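Local coordinates for protein magnesium transporter, putative (Shewanella oneidensis MR-1, PDB 3KXR) that probably carries magnesium or related cations across the membrane as an SLC41A-family transporter, this piece holding part of its MgtE N domain and its paired CBS domains, at residues Y51-Y59 / T130-A138; H62-K70 / I83-V94. All coordinates share one frame; numbering follows the deposited sequence.

Contact 1 of 2, residues Y51-Y59 / T130-A138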
ATOM      1  N   TYR A  51      -4.925  22.794   0.911  1.00 43.29           N
ATOM      2  CA  TYR A  51      -4.830  23.983   1.759  1.00 42.98           C
ATOM      3  C   TYR A  51      -3.510  24.696   1.544  1.00 43.11           C
ATOM      4  O   TYR A  51      -2.448  24.072   1.493  1.00 42.97           O
ATOM      5  CB  TYR A  51      -4.995  23.622   3.254  1.00 42.95           C
ATOM      6  CG  TYR A  51      -6.345  23.015   3.577  1.00 41.98           C
ATOM      7  CD1 TYR A  51      -6.483  21.649   3.855  1.00 41.45           C
ATOM      8  CD2 TYR A  51      -7.494  23.797   3.563  1.00 42.60           C
ATOM      9  CE1 TYR A  51      -7.745  21.089   4.126  1.00 41.53           C
ATOM     10  CE2 TYR A  51      -8.761  23.249   3.847  1.00 42.25           C
ATOM     11  CZ  TYR A  51      -8.878  21.902   4.115  1.00 41.28           C
ATOM     12  OH  TYR A  51     -10.121  21.388   4.362  1.00 40.10           O
ATOM     13  N   SER A  52      -3.581  26.015   1.450  1.00 43.45           N
ATOM     14  CA  SER A  52      -2.414  26.825   1.137  1.00 43.97           C
ATOM     15  C   SER A  52      -1.598  27.036   2.398  1.00 44.27           C
ATOM     16  O   SER A  52      -1.996  26.604   3.483  1.00 44.36           O
ATOM     17  CB  SER A  52      -2.851  28.149   0.529  1.00 43.96           C
ATOM     18  OG  SER A  52      -3.760  28.800   1.399  1.00 44.77           O
ATOM     19  N   GLU A  53      -0.467  27.713   2.247  1.00 44.51           N
ATOM     20  CA  GLU A  53       0.580  27.709   3.261  1.00 44.81           C
ATOM     21  C   GLU A  53       0.206  28.373   4.561  1.00 43.58           C
ATOM     22  O   GLU A  53       0.822  28.106   5.571  1.00 43.97           O
ATOM     23  CB  GLU A  53       1.839  28.379   2.718  1.00 45.59           C
ATOM     24  CG  GLU A  53       1.675  29.895   2.500  1.00 49.17           C
ATOM     25  CD  GLU A  53       2.904  30.567   1.870  1.00 54.69           C
ATOM     26  OE1 GLU A  53       3.997  29.927   1.771  1.00 56.40           O
ATOM     27  OE2 GLU A  53       2.758  31.755   1.471  1.00 58.05           O
ATOM     28  N   ASN A  54      -0.776  29.253   4.547  1.00 42.66           N
ATOM     29  CA  ASN A  54      -1.190  29.898   5.778  1.00 42.15           C
ATOM     30  C   ASN A  54      -2.566  29.443   6.235  1.00 41.50           C
ATOM     31  O   ASN A  54      -3.244  30.179   6.931  1.00 41.19           O
ATOM     32  CB  ASN A  54      -1.140  31.430   5.618  1.00 42.31           C
ATOM     33  CG  ASN A  54      -1.283  32.188   6.962  1.00 43.20           C
ATOM     34  OD1 ASN A  54      -0.779  31.754   8.009  1.00 45.54           O
ATOM     35  ND2 ASN A  54      -1.986  33.315   6.928  1.00 41.40           N
ATOM     36  N   GLU A  55      -2.972  28.224   5.872  1.00 41.27           N
ATOM     37  CA  GLU A  55      -4.240  27.646   6.349  1.00 40.67           C
ATOM     38  C   GLU A  55      -3.959  26.483   7.267  1.00 40.03           C
ATOM     39  O   GLU A  55      -3.187  25.594   6.920  1.00 40.14           O
ATOM     40  CB  GLU A  55      -5.106  27.166   5.184  1.00 40.96           C
ATOM     41  CG  GLU A  55      -5.632  28.293   4.294  1.00 42.03           C
ATOM     42  CD  GLU A  55      -6.556  27.819   3.150  1.00 44.15           C
ATOM     43  OE1 GLU A  55      -6.211  26.876   2.397  1.00 43.04           O
ATOM     44  OE2 GLU A  55      -7.639  28.425   2.982  1.00 47.17           O
ATOM     45  N   ILE A  56      -4.607  26.447   8.426  1.00 39.18           N
ATOM     46  CA  ILE A  56      -4.296  25.404   9.393  1.00 38.30           C
ATOM     47  C   ILE A  56      -4.630  23.970   8.881  1.00 38.69           C
ATOM     48  O   ILE A  56      -3.999  22.965   9.291  1.00 37.46           O
ATOM     49  CB  ILE A  56      -4.961  25.693  10.737  1.00 38.44           C
ATOM     50  CG1 ILE A  56      -4.263  24.881  11.845  1.00 37.93           C
ATOM     51  CG2 ILE A  56      -6.498  25.441  10.676  1.00 36.60           C
ATOM     52  CD1 ILE A  56      -2.752  25.031  11.880  1.00 35.91           C
ATOM     53  N   GLY A  57      -5.590  23.875   7.961  1.00 38.75           N
ATOM     54  CA  GLY A  57      -5.885  22.604   7.301  1.00 39.25           C
ATOM     55  C   GLY A  57      -4.645  21.853   6.818  1.00 39.69           C
ATOM     56  O   GLY A  57      -4.572  20.632   6.850  1.00 39.02           O
ATOM     57  N   ARG A  58      -3.677  22.605   6.335  1.00 40.61           N
ATOM     58  CA  ARG A  58      -2.460  22.039   5.788  1.00 41.02           C
ATOM     59  C   ARG A  58      -1.680  21.229   6.842  1.00 41.67           C
ATOM     60  O   ARG A  58      -1.032  20.241   6.481  1.00 41.70           O
ATOM     61  CB  ARG A  58      -1.624  23.179   5.208  1.00 40.63           C
ATOM     62  CG  ARG A  58      -0.223  22.822   4.856  1.00 41.24           C
ATOM     63  CD  ARG A  58       0.444  23.930   4.087  1.00 40.87           C
ATOM     64  NE  ARG A  58      -0.003  23.940   2.704  1.00 39.77           N
ATOM     65  CZ  ARG A  58       0.780  24.216   1.653  1.00 40.30           C
ATOM     66  NH1 ARG A  58       2.070  24.504   1.787  1.00 39.33           N
ATOM     67  NH2 ARG A  58       0.274  24.178   0.440  1.00 38.61           N
ATOM     68  N   TYR A  59      -1.765  21.618   8.122  1.00 41.76           N
ATOM     69  CA  TYR A  59      -0.978  20.971   9.188  1.00 43.00           C
ATOM     70  C   TYR A  59      -1.828  20.130  10.120  1.00 43.43           C
ATOM     71  O   TYR A  59      -1.390  19.726  11.179  1.00 44.29           O
ATOM     72  CB  TYR A  59      -0.209  22.006   9.989  1.00 43.22           C
ATOM     73  CG  TYR A  59       0.627  22.866   9.106  1.00 45.93           C
ATOM     74  CD1 TYR A  59       1.936  22.511   8.776  1.00 49.10           C
ATOM     75  CD2 TYR A  59       0.101  24.024   8.559  1.00 47.76           C
ATOM     76  CE1 TYR A  59       2.712  23.317   7.912  1.00 50.27           C
ATOM     77  CE2 TYR A  59       0.857  24.824   7.713  1.00 50.46           C
ATOM     78  CZ  TYR A  59       2.155  24.471   7.387  1.00 50.68           C
ATOM     79  OH  TYR A  59       2.853  25.302   6.536  1.00 53.77           O
ATOM     80  N   THR A 130     -11.847  26.241  11.970  1.00 42.88           N
ATOM     81  CA  THR A 130     -12.053  26.072  10.546  1.00 41.98           C
ATOM     82  C   THR A 130     -10.680  25.864   9.898  1.00 41.35           C
ATOM     83  O   THR A 130      -9.685  26.444  10.346  1.00 41.14           O
ATOM     84  CB  THR A 130     -12.762  27.300   9.940  1.00 41.80           C
ATOM     85  OG1 THR A 130     -11.982  28.478  10.207  1.00 40.96           O
ATOM     86  CG2 THR A 130     -14.153  27.439  10.559  1.00 40.39           C
ATOM     87  N   ALA A 131     -10.647  25.048   8.841  1.00 40.60           N
ATOM     88  CA  ALA A 131      -9.404  24.641   8.167  1.00 39.91           C
ATOM     89  C   ALA A 131      -8.692  25.837   7.537  1.00 39.45           C
ATOM     90  O   ALA A 131      -7.483  25.821   7.322  1.00 38.38           O
ATOM     91  CB  ALA A 131      -9.703  23.601   7.112  1.00 39.66           C
ATOM     92  N   ASN A 132      -9.463  26.877   7.260  1.00 39.28           N
ATOM     93  CA  ASN A 132      -8.922  28.104   6.675  1.00 39.04           C
ATOM     94  C   ASN A 132      -8.398  29.088   7.715  1.00 38.55           C
ATOM     95  O   ASN A 132      -7.885  30.110   7.344  1.00 38.07           O
ATOM     96  CB  ASN A 132      -9.968  28.784   5.787  1.00 38.87           C
ATOM     97  CG  ASN A 132     -11.129  29.319   6.574  1.00 39.41           C
ATOM     98  OD1 ASN A 132     -11.298  29.014   7.741  1.00 44.30           O
ATOM     99  ND2 ASN A 132     -11.929  30.124   5.945  1.00 41.29           N
ATOM    100  N   THR A 133      -8.513  28.796   9.011  1.00 38.58           N
ATOM    101  CA  THR A 133      -7.922  29.687  10.033  1.00 38.01           C
ATOM    102  C   THR A 133      -6.416  29.850   9.780  1.00 37.82           C
ATOM    103  O   THR A 133      -5.747  28.888   9.345  1.00 37.27           O
ATOM    104  CB  THR A 133      -8.145  29.116  11.427  1.00 37.97           C
ATOM    105  OG1 THR A 133      -9.550  28.941  11.619  1.00 40.15           O
ATOM    106  CG2 THR A 133      -7.571  30.017  12.504  1.00 36.39           C
ATOM    107  N   THR A 134      -5.890  31.060  10.014  1.00 37.27           N
ATOM    108  CA  THR A 134      -4.463  31.320   9.788  1.00 37.08           C
ATOM    109  C   THR A 134      -3.657  30.574  10.822  1.00 37.62           C
ATOM    110  O   THR A 134      -4.164  30.260  11.908  1.00 37.49           O
ATOM    111  CB  THR A 134      -4.064  32.814   9.871  1.00 36.77           C
ATOM    112  OG1 THR A 134      -4.303  33.293  11.192  1.00 35.92           O
ATOM    113  CG2 THR A 134      -4.820  33.678   8.874  1.00 34.93           C
ATOM    114  N   LEU A 135      -2.393  30.328  10.512  1.00 38.17           N
ATOM    115  CA  LEU A 135      -1.571  29.511  11.382  1.00 39.10           C
ATOM    116  C   LEU A 135      -1.419  30.128  12.754  1.00 40.31           C
ATOM    117  O   LEU A 135      -1.527  29.448  13.771  1.00 41.33           O
ATOM    118  CB  LEU A 135      -0.199  29.271  10.777  1.00 39.16           C
ATOM    119  CG  LEU A 135      -0.138  28.690   9.364  1.00 39.03           C
ATOM    120  CD1 LEU A 135       1.301  28.350   9.049  1.00 35.52           C
ATOM    121  CD2 LEU A 135      -1.082  27.470   9.215  1.00 38.19           C
ATOM    122  N   LEU A 136      -1.178  31.423  12.790  1.00 41.58           N
ATOM    123  CA  LEU A 136      -0.991  32.122  14.058  1.00 42.64           C
ATOM    124  C   LEU A 136      -2.297  32.269  14.848  1.00 42.18           C
ATOM    125  O   LEU A 136      -2.262  32.235  16.067  1.00 42.71           O
ATOM    126  CB  LEU A 136      -0.344  33.480  13.812  1.00 43.28           C
ATOM    127  CG  LEU A 136       0.264  34.269  14.978  1.00 46.29           C
ATOM    128  CD1 LEU A 136       1.177  35.383  14.411  1.00 47.62           C
ATOM    129  CD2 LEU A 136      -0.789  34.923  15.940  1.00 49.77           C
ATOM    130  N   ASP A 137      -3.435  32.423  14.181  1.00 41.64           N
ATOM    131  CA  ASP A 137      -4.694  32.413  14.902  1.00 41.59           C
ATOM    132  C   ASP A 137      -4.958  31.026  15.475  1.00 41.74           C
ATOM    133  O   ASP A 137      -5.493  30.904  16.559  1.00 41.70           O
ATOM    134  CB  ASP A 137      -5.863  32.831  14.026  1.00 41.52           C
ATOM    135  CG  ASP A 137      -5.866  34.312  13.714  1.00 42.54           C
ATOM    136  OD1 ASP A 137      -5.042  35.073  14.285  1.00 44.54           O
ATOM    137  OD2 ASP A 137      -6.698  34.716  12.863  1.00 42.54           O
ATOM    138  N   ALA A 138      -4.583  29.980  14.755  1.00 42.37           N
ATOM    139  CA  ALA A 138      -4.698  28.618  15.269  1.00 42.20           C
ATOM    140  C   ALA A 138      -3.843  28.428  16.497  1.00 42.55           C
ATOM    141  O   ALA A 138      -4.311  27.928  17.507  1.00 43.53           O
ATOM    142  CB  ALA A 138      -4.285  27.623  14.230  1.00 42.05           C
TER
HETATM  143  O   HOH W   1      -0.503  32.799  10.251  1.00 37.34           O
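Thr-133 O is approached by two groups of the loop after helix 39-50. Ile-56 N donates to Thr-133 O at 2.8 Å, nearly along the C=O axis, while the CA-H of Glu-55 makes a weaker contact with the same oxygen. One residue further on, Gly-57 N binds Ala-131 O at 2.8 Å, this time in the carbonyl plane on a lone pair. Two successive amides, of Ile-56 and Gly-57, thus bind two carbonyls of the type I turn Thr-130 to Thr-133. A third polar link is longer: Leu-135 N gives a straight but weak bond of 3.3 Å to Asn-54 OD1. With CG anti to the backbone N (chi1 -168°), the Asn-54 amide lies alongside Thr-134, its ND2 3.5 Å from Thr-134 CG2. Thr-134 meanwhile N-caps helix 135-143, its OG1 accepting from Asp-137 N.

Apolar groups close in around these bonds. Ile-56 stretches one branch to Ala-138, CG1 to CB 3.6 Å, and turns CG2 to the carbonyl oxygens of Thr-130 and Ala-131. Leu-135 sends CD2 across Tyr-59, 3.6 Å from ring atom CE2, and the two side chains meet at about a right angle. Ala-131 CB comes obliquely to the Tyr-51 ring, 3.4 Å from CE2; Gly-57 CA lies over one face of that ring. Leu-171 of helix 165-176 touches both Ile-56 and Leu-135. Because the two firm bonds across the contact are main-chain ones, this polar docking onto the second CBS domain does not depend on side-chain identity, while apolar side chains supply much of the rest.

Contact 2 of 2, residues H62-K70 / I83-V94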
ATOM      1  N   HIS A  62      -4.738  13.732  11.092  1.00 45.73           N
ATOM      2  CA  HIS A  62      -5.935  12.910  10.994  1.00 46.78           C
ATOM      3  C   HIS A  62      -6.071  11.989  12.198  1.00 46.20           C
ATOM      4  O   HIS A  62      -7.158  11.488  12.454  1.00 45.97           O
ATOM      5  CB  HIS A  62      -5.936  12.053   9.727  1.00 47.42           C
ATOM      6  CG  HIS A  62      -6.088  12.828   8.442  1.00 52.94           C
ATOM      7  ND1 HIS A  62      -7.195  13.607   8.152  1.00 56.25           N
ATOM      8  CD2 HIS A  62      -5.276  12.913   7.353  1.00 55.13           C
ATOM      9  CE1 HIS A  62      -7.054  14.140   6.948  1.00 56.07           C
ATOM     10  NE2 HIS A  62      -5.895  13.742   6.446  1.00 56.13           N
ATOM     11  N   GLN A  63      -4.961  11.761  12.902  1.00 45.74           N
ATOM     12  CA  GLN A  63      -4.914  10.941  14.131  1.00 45.71           C
ATOM     13  C   GLN A  63      -5.650  11.572  15.285  1.00 44.51           C
ATOM     14  O   GLN A  63      -5.256  12.614  15.789  1.00 44.33           O
ATOM     15  CB  GLN A  63      -3.459  10.719  14.583  1.00 46.23           C
ATOM     16  CG  GLN A  63      -2.944   9.401  14.172  1.00 50.12           C
ATOM     17  CD  GLN A  63      -1.450   9.267  14.219  1.00 54.13           C
ATOM     18  OE1 GLN A  63      -0.907   8.650  15.140  1.00 56.56           O
ATOM     19  NE2 GLN A  63      -0.775   9.774  13.188  1.00 59.21           N
HETATM   20  N   MSE A  64      -6.706  10.932  15.731  1.00 43.84           N
HETATM   21  CA  MSE A  64      -7.494  11.505  16.779  1.00 44.16           C
HETATM   22  C   MSE A  64      -8.446  10.503  17.377  1.00 43.05           C
HETATM   23  O   MSE A  64      -8.752   9.490  16.804  1.00 42.77           O
HETATM   24  CB  MSE A  64      -8.298  12.675  16.217  1.00 45.26           C
HETATM   25  CG  MSE A  64      -9.238  12.252  15.118  1.00 48.47           C
HETATM   26 SE   MSE A  64     -10.268  13.735  14.370  1.00 61.42          SE
HETATM   27  CE  MSE A  64     -10.845  12.913  12.642  1.00 47.78           C
ATOM     28  N   LEU A  65      -8.938  10.822  18.553  1.00 42.60           N
ATOM     29  CA  LEU A  65     -10.023  10.074  19.153  1.00 41.54           C
ATOM     30  C   LEU A  65     -11.380  10.659  18.656  1.00 40.57           C
ATOM     31  O   LEU A  65     -11.744  11.784  18.956  1.00 39.84           O
ATOM     32  CB  LEU A  65      -9.852  10.098  20.683  1.00 41.77           C
ATOM     33  CG  LEU A  65      -9.099   8.923  21.358  1.00 42.60           C
ATOM     34  CD1 LEU A  65      -7.859   8.454  20.653  1.00 37.26           C
ATOM     35  CD2 LEU A  65      -8.829   9.252  22.819  1.00 42.30           C
ATOM     36  N   VAL A  66     -12.102   9.887  17.850  1.00 40.10           N
ATOM     37  CA  VAL A  66     -13.420  10.284  17.367  1.00 39.53           C
ATOM     38  C   VAL A  66     -14.417   9.095  17.468  1.00 38.73           C
ATOM     39  O   VAL A  66     -14.050   7.946  17.247  1.00 38.87           O
ATOM     40  CB  VAL A  66     -13.325  10.820  15.907  1.00 39.98           C
ATOM     41  CG1 VAL A  66     -12.535   9.841  15.049  1.00 38.99           C
ATOM     42  CG2 VAL A  66     -14.697  11.077  15.338  1.00 39.30           C
ATOM     43  N   LEU A  67     -15.665   9.378  17.832  1.00 37.37           N
ATOM     44  CA  LEU A  67     -16.725   8.369  17.861  1.00 36.27           C
ATOM     45  C   LEU A  67     -18.012   8.974  17.294  1.00 36.51           C
ATOM     46  O   LEU A  67     -18.205  10.203  17.317  1.00 37.34           O
ATOM     47  CB  LEU A  67     -16.948   7.875  19.304  1.00 35.83           C
ATOM     48  CG  LEU A  67     -15.883   7.006  19.996  1.00 34.12           C
ATOM     49  CD1 LEU A  67     -16.189   6.800  21.450  1.00 31.79           C
ATOM     50  CD2 LEU A  67     -15.779   5.663  19.285  1.00 31.17           C
ATOM     51  N   SER A  68     -18.899   8.135  16.789  1.00 36.19           N
ATOM     52  CA  SER A  68     -20.157   8.627  16.245  1.00 36.99           C
ATOM     53  C   SER A  68     -21.120   8.943  17.387  1.00 36.66           C
ATOM     54  O   SER A  68     -20.876   8.630  18.549  1.00 36.12           O
ATOM     55  CB  SER A  68     -20.820   7.600  15.323  1.00 36.76           C
ATOM     56  OG  SER A  68     -21.358   6.519  16.098  1.00 38.83           O
ATOM     57  N   ASP A  69     -22.261   9.499  17.033  1.00 36.53           N
ATOM     58  CA  ASP A  69     -23.183   9.920  18.042  1.00 36.71           C
ATOM     59  C   ASP A  69     -23.986   8.760  18.578  1.00 37.04           C
ATOM     60  O   ASP A  69     -24.913   8.974  19.359  1.00 36.39           O
ATOM     61  CB  ASP A  69     -24.098  11.011  17.505  1.00 37.41           C
ATOM     62  CG  ASP A  69     -24.942  10.567  16.326  1.00 37.82           C
ATOM     63  OD1 ASP A  69     -25.011   9.352  16.025  1.00 41.53           O
ATOM     64  OD2 ASP A  69     -25.548  11.471  15.706  1.00 40.27           O
ATOM     65  N   LYS A  70     -23.638   7.537  18.171  1.00 37.27           N
ATOM     66  CA  LYS A  70     -24.233   6.342  18.779  1.00 37.82           C
ATOM     67  C   LYS A  70     -23.366   5.818  19.946  1.00 37.42           C
ATOM     68  O   LYS A  70     -23.772   4.913  20.633  1.00 37.55           O
ATOM     69  CB  LYS A  70     -24.449   5.233  17.736  1.00 37.96           C
ATOM     70  CG  LYS A  70     -25.332   5.606  16.498  1.00 41.63           C
ATOM     71  CD  LYS A  70     -26.641   6.384  16.843  1.00 45.58           C
ATOM     72  CE  LYS A  70     -27.544   6.749  15.597  1.00 46.34           C
ATOM     73  NZ  LYS A  70     -27.515   8.225  15.233  1.00 44.10           N
ATOM     74  N   ILE A  83      -5.489   3.546  23.901  1.00 46.49           N
ATOM     75  CA  ILE A  83      -4.698   4.251  22.897  1.00 46.72           C
ATOM     76  C   ILE A  83      -3.828   5.249  23.592  1.00 46.42           C
ATOM     77  O   ILE A  83      -4.289   5.946  24.492  1.00 46.61           O
ATOM     78  CB  ILE A  83      -5.600   5.062  21.934  1.00 46.69           C
ATOM     79  CG1 ILE A  83      -6.250   4.144  20.910  1.00 47.90           C
ATOM     80  CG2 ILE A  83      -4.817   6.045  21.201  1.00 47.95           C
ATOM     81  CD1 ILE A  83      -5.342   2.985  20.431  1.00 47.93           C
ATOM     82  N   GLU A  84      -2.574   5.309  23.176  1.00 46.25           N
ATOM     83  CA  GLU A  84      -1.661   6.321  23.637  1.00 46.19           C
ATOM     84  C   GLU A  84      -1.488   7.285  22.477  1.00 45.45           C
ATOM     85  O   GLU A  84      -1.178   6.893  21.375  1.00 45.59           O
ATOM     86  CB  GLU A  84      -0.351   5.681  24.024  1.00 46.87           C
ATOM     87  CG  GLU A  84       0.274   6.262  25.280  1.00 49.15           C
ATOM     88  CD  GLU A  84       1.514   5.522  25.656  1.00 51.95           C
ATOM     89  OE1 GLU A  84       1.880   4.547  24.946  1.00 51.49           O
ATOM     90  OE2 GLU A  84       2.130   5.907  26.674  1.00 57.71           O
ATOM     91  N   LEU A  85      -1.746   8.556  22.716  1.00 44.61           N
ATOM     92  CA  LEU A  85      -1.673   9.549  21.674  1.00 43.54           C
ATOM     93  C   LEU A  85      -1.134  10.855  22.236  1.00 42.81           C
ATOM     94  O   LEU A  85      -1.494  11.266  23.344  1.00 42.05           O
ATOM     95  CB  LEU A  85      -3.060   9.776  21.160  1.00 44.19           C
ATOM     96  CG  LEU A  85      -3.182  10.211  19.736  1.00 44.74           C
ATOM     97  CD1 LEU A  85      -2.710   9.055  18.897  1.00 46.60           C
ATOM     98  CD2 LEU A  85      -4.667  10.537  19.502  1.00 45.45           C
ATOM     99  N   ASP A  86      -0.249  11.491  21.483  1.00 42.06           N
ATOM    100  CA  ASP A  86       0.327  12.756  21.882  1.00 42.16           C
ATOM    101  C   ASP A  86      -0.753  13.836  22.065  1.00 42.03           C
ATOM    102  O   ASP A  86      -1.680  13.953  21.255  1.00 42.43           O
ATOM    103  CB  ASP A  86       1.347  13.199  20.827  1.00 42.35           C
ATOM    104  CG  ASP A  86       2.214  14.340  21.289  1.00 42.92           C
ATOM    105  OD1 ASP A  86       2.639  14.349  22.460  1.00 46.01           O
ATOM    106  OD2 ASP A  86       2.488  15.236  20.474  1.00 44.87           O
ATOM    107  N   CYS A  87      -0.633  14.616  23.131  1.00 41.41           N
ATOM    108  CA  CYS A  87      -1.499  15.763  23.356  1.00 41.43           C
ATOM    109  C   CYS A  87      -2.938  15.432  23.231  1.00 41.78           C
ATOM    110  O   CYS A  87      -3.658  16.063  22.471  1.00 40.84           O
ATOM    111  CB  CYS A  87      -1.230  16.853  22.340  1.00 41.95           C
ATOM    112  SG  CYS A  87       0.148  17.793  22.772  1.00 41.44           S
ATOM    113  N   ASN A  88      -3.369  14.447  23.990  1.00 42.18           N
ATOM    114  CA  ASN A  88      -4.694  13.971  23.839  1.00 42.33           C
ATOM    115  C   ASN A  88      -5.353  13.905  25.164  1.00 42.28           C
ATOM    116  O   ASN A  88      -4.913  13.177  26.030  1.00 42.31           O
ATOM    117  CB  ASN A  88      -4.675  12.596  23.227  1.00 42.87           C
ATOM    118  CG  ASN A  88      -6.062  12.002  23.112  1.00 45.35           C
ATOM    119  OD1 ASN A  88      -6.277  10.873  23.551  1.00 47.97           O
ATOM    120  ND2 ASN A  88      -7.014  12.761  22.525  1.00 43.03           N
ATOM    121  N   ASP A  89      -6.404  14.685  25.344  1.00 42.35           N
ATOM    122  CA  ASP A  89      -7.305  14.408  26.444  1.00 43.08           C
ATOM    123  C   ASP A  89      -8.756  14.752  26.146  1.00 41.49           C
ATOM    124  O   ASP A  89      -9.541  14.942  27.059  1.00 41.04           O
ATOM    125  CB  ASP A  89      -6.818  15.105  27.708  1.00 43.95           C
ATOM    126  CG  ASP A  89      -7.097  16.562  27.678  1.00 48.97           C
ATOM    127  OD1 ASP A  89      -7.458  17.074  26.573  1.00 54.39           O
ATOM    128  OD2 ASP A  89      -6.994  17.178  28.763  1.00 55.44           O
ATOM    129  N   ASN A  90      -9.097  14.795  24.859  1.00 40.80           N
ATOM    130  CA  ASN A  90     -10.450  15.038  24.412  1.00 40.26           C
ATOM    131  C   ASN A  90     -10.801  14.038  23.346  1.00 39.83           C
ATOM    132  O   ASN A  90      -9.940  13.444  22.709  1.00 39.54           O
ATOM    133  CB  ASN A  90     -10.597  16.462  23.866  1.00 40.16           C
ATOM    134  CG  ASN A  90     -10.608  17.482  24.945  1.00 41.06           C
ATOM    135  OD1 ASN A  90     -10.902  17.171  26.089  1.00 46.56           O
ATOM    136  ND2 ASN A  90     -10.284  18.708  24.611  1.00 43.42           N
ATOM    137  N   LEU A  91     -12.093  13.883  23.131  1.00 39.48           N
ATOM    138  CA  LEU A  91     -12.578  12.963  22.117  1.00 38.96           C
ATOM    139  C   LEU A  91     -13.734  13.638  21.370  1.00 37.87           C
ATOM    140  O   LEU A  91     -14.550  14.344  21.973  1.00 38.04           O
ATOM    141  CB  LEU A  91     -12.961  11.669  22.811  1.00 39.13           C
ATOM    142  CG  LEU A  91     -13.495  10.462  22.074  1.00 39.21           C
ATOM    143  CD1 LEU A  91     -13.199   9.206  22.898  1.00 37.97           C
ATOM    144  CD2 LEU A  91     -14.974  10.682  21.914  1.00 40.68           C
ATOM    145  N   PHE A  92     -13.757  13.473  20.060  1.00 35.97           N
ATOM    146  CA  PHE A  92     -14.661  14.234  19.226  1.00 35.82           C
ATOM    147  C   PHE A  92     -15.823  13.389  18.764  1.00 35.52           C
ATOM    148  O   PHE A  92     -15.635  12.225  18.428  1.00 36.47           O
ATOM    149  CB  PHE A  92     -13.879  14.802  18.041  1.00 35.58           C
ATOM    150  CG  PHE A  92     -12.690  15.584  18.471  1.00 35.69           C
ATOM    151  CD1 PHE A  92     -12.815  16.581  19.431  1.00 35.55           C
ATOM    152  CD2 PHE A  92     -11.428  15.296  17.984  1.00 38.54           C
ATOM    153  CE1 PHE A  92     -11.700  17.294  19.864  1.00 35.94           C
ATOM    154  CE2 PHE A  92     -10.301  16.018  18.419  1.00 37.40           C
ATOM    155  CZ  PHE A  92     -10.448  17.007  19.363  1.00 35.35           C
ATOM    156  N   ILE A  93     -17.020  13.965  18.769  1.00 35.07           N
ATOM    157  CA  ILE A  93     -18.229  13.246  18.395  1.00 35.27           C
ATOM    158  C   ILE A  93     -18.729  13.769  17.092  1.00 35.71           C
ATOM    159  O   ILE A  93     -18.856  14.992  16.916  1.00 36.58           O
ATOM    160  CB  ILE A  93     -19.352  13.410  19.438  1.00 35.57           C
ATOM    161  CG1 ILE A  93     -18.849  12.994  20.808  1.00 35.94           C
ATOM    162  CG2 ILE A  93     -20.598  12.592  19.073  1.00 33.82           C
ATOM    163  CD1 ILE A  93     -18.327  11.588  20.892  1.00 36.27           C
ATOM    164  N   VAL A  94     -19.032  12.854  16.174  1.00 36.29           N
ATOM    165  CA  VAL A  94     -19.562  13.229  14.873  1.00 36.28           C
ATOM    166  C   VAL A  94     -20.885  12.517  14.620  1.00 38.24           C
ATOM    167  O   VAL A  94     -21.162  11.453  15.191  1.00 37.76           O
ATOM    168  CB  VAL A  94     -18.561  12.863  13.728  1.00 36.88           C
ATOM    169  CG1 VAL A  94     -17.267  13.695  13.856  1.00 34.93           C
ATOM    170  CG2 VAL A  94     -18.272  11.369  13.708  1.00 32.85           C
TER
HETATM  171  O   HOH W   2      -8.617  13.323  20.133  1.00 38.57           O
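Leu-65 packs against Ile-83, Leu-85 and Asn-88 of the loop before strand 90-94, its two methyl branches parting between them. Its CB rests against Asn-90 O and Leu-91 CG, both 3.9 Å away. Beyond CB the chain adopts an unstaggered first torsion (chi1 -94°), and CG passes by the Asn-88 amide. The CD1 branch slides past two apolar side chains running the other way, 3.9 Å from Ile-83 CG2 and 4.0 Å from Leu-85 CD2. The other branch brings Leu-65 CD2 to 3.1 Å from Asn-88 OD1, a close approach; the other end of that amide, ND2, is engaged by Glu-149.

The backbone of the same residue begins a parallel pairing. Phe-92 N donates to Leu-65 O, Leu-67 N to Phe-92 O, and Val-94 N to Leu-67 O, so strand 66-68 lies beside strand 90-94 with their axes 4.7 Å apart at an angle of 31°. One step earlier, where the pattern would have Leu-65 N bind Asn-90 O, water 2 bridges them, accepting from the first and donating to the second. Side chains alternate between the two faces. Val-66 CG2 meets Val-94 CG2 at 3.9 Å on the face they share with Phe-92, whose ring is met obliquely by the selenium of Met-64, a Met-aromatic contact; Leu-67 and Ile-93 take the other face.

The two strands belong to a beta-alpha-beta unit, an element of the CBS fold, with helix 73-82 laying Phe-79 against Leu-65 and Leu-67. Strand 100-105 continues the sheet antiparallel beyond strand 90-94. On the Phe-92 side Leu-159 of strand 159-164 packs in, and Phe-29 of the second subunit packs on Val-66.

Along the chain the two contacts are nested: residues 62-70 and 83-94 of contact 2 both fall within the long loop closed by contact 1, and their first segments nearly adjoin. Their centres are nevertheless about 21 Å apart, on opposite sides of the chain's centre. Contact 2 builds the first CBS domain from within, through neighbouring strands of one sheet. Contact 1, in contrast, joins the loop that follows helix 39-50 to the second CBS domain, at the strand 129-130 and helix 135-143. Strand 159-164 borders both. The pair therefore illustrates a division of labour: contact 2 forms part of the first CBS domain's sheet, while contact 1 fixes segment 51-59 to the second.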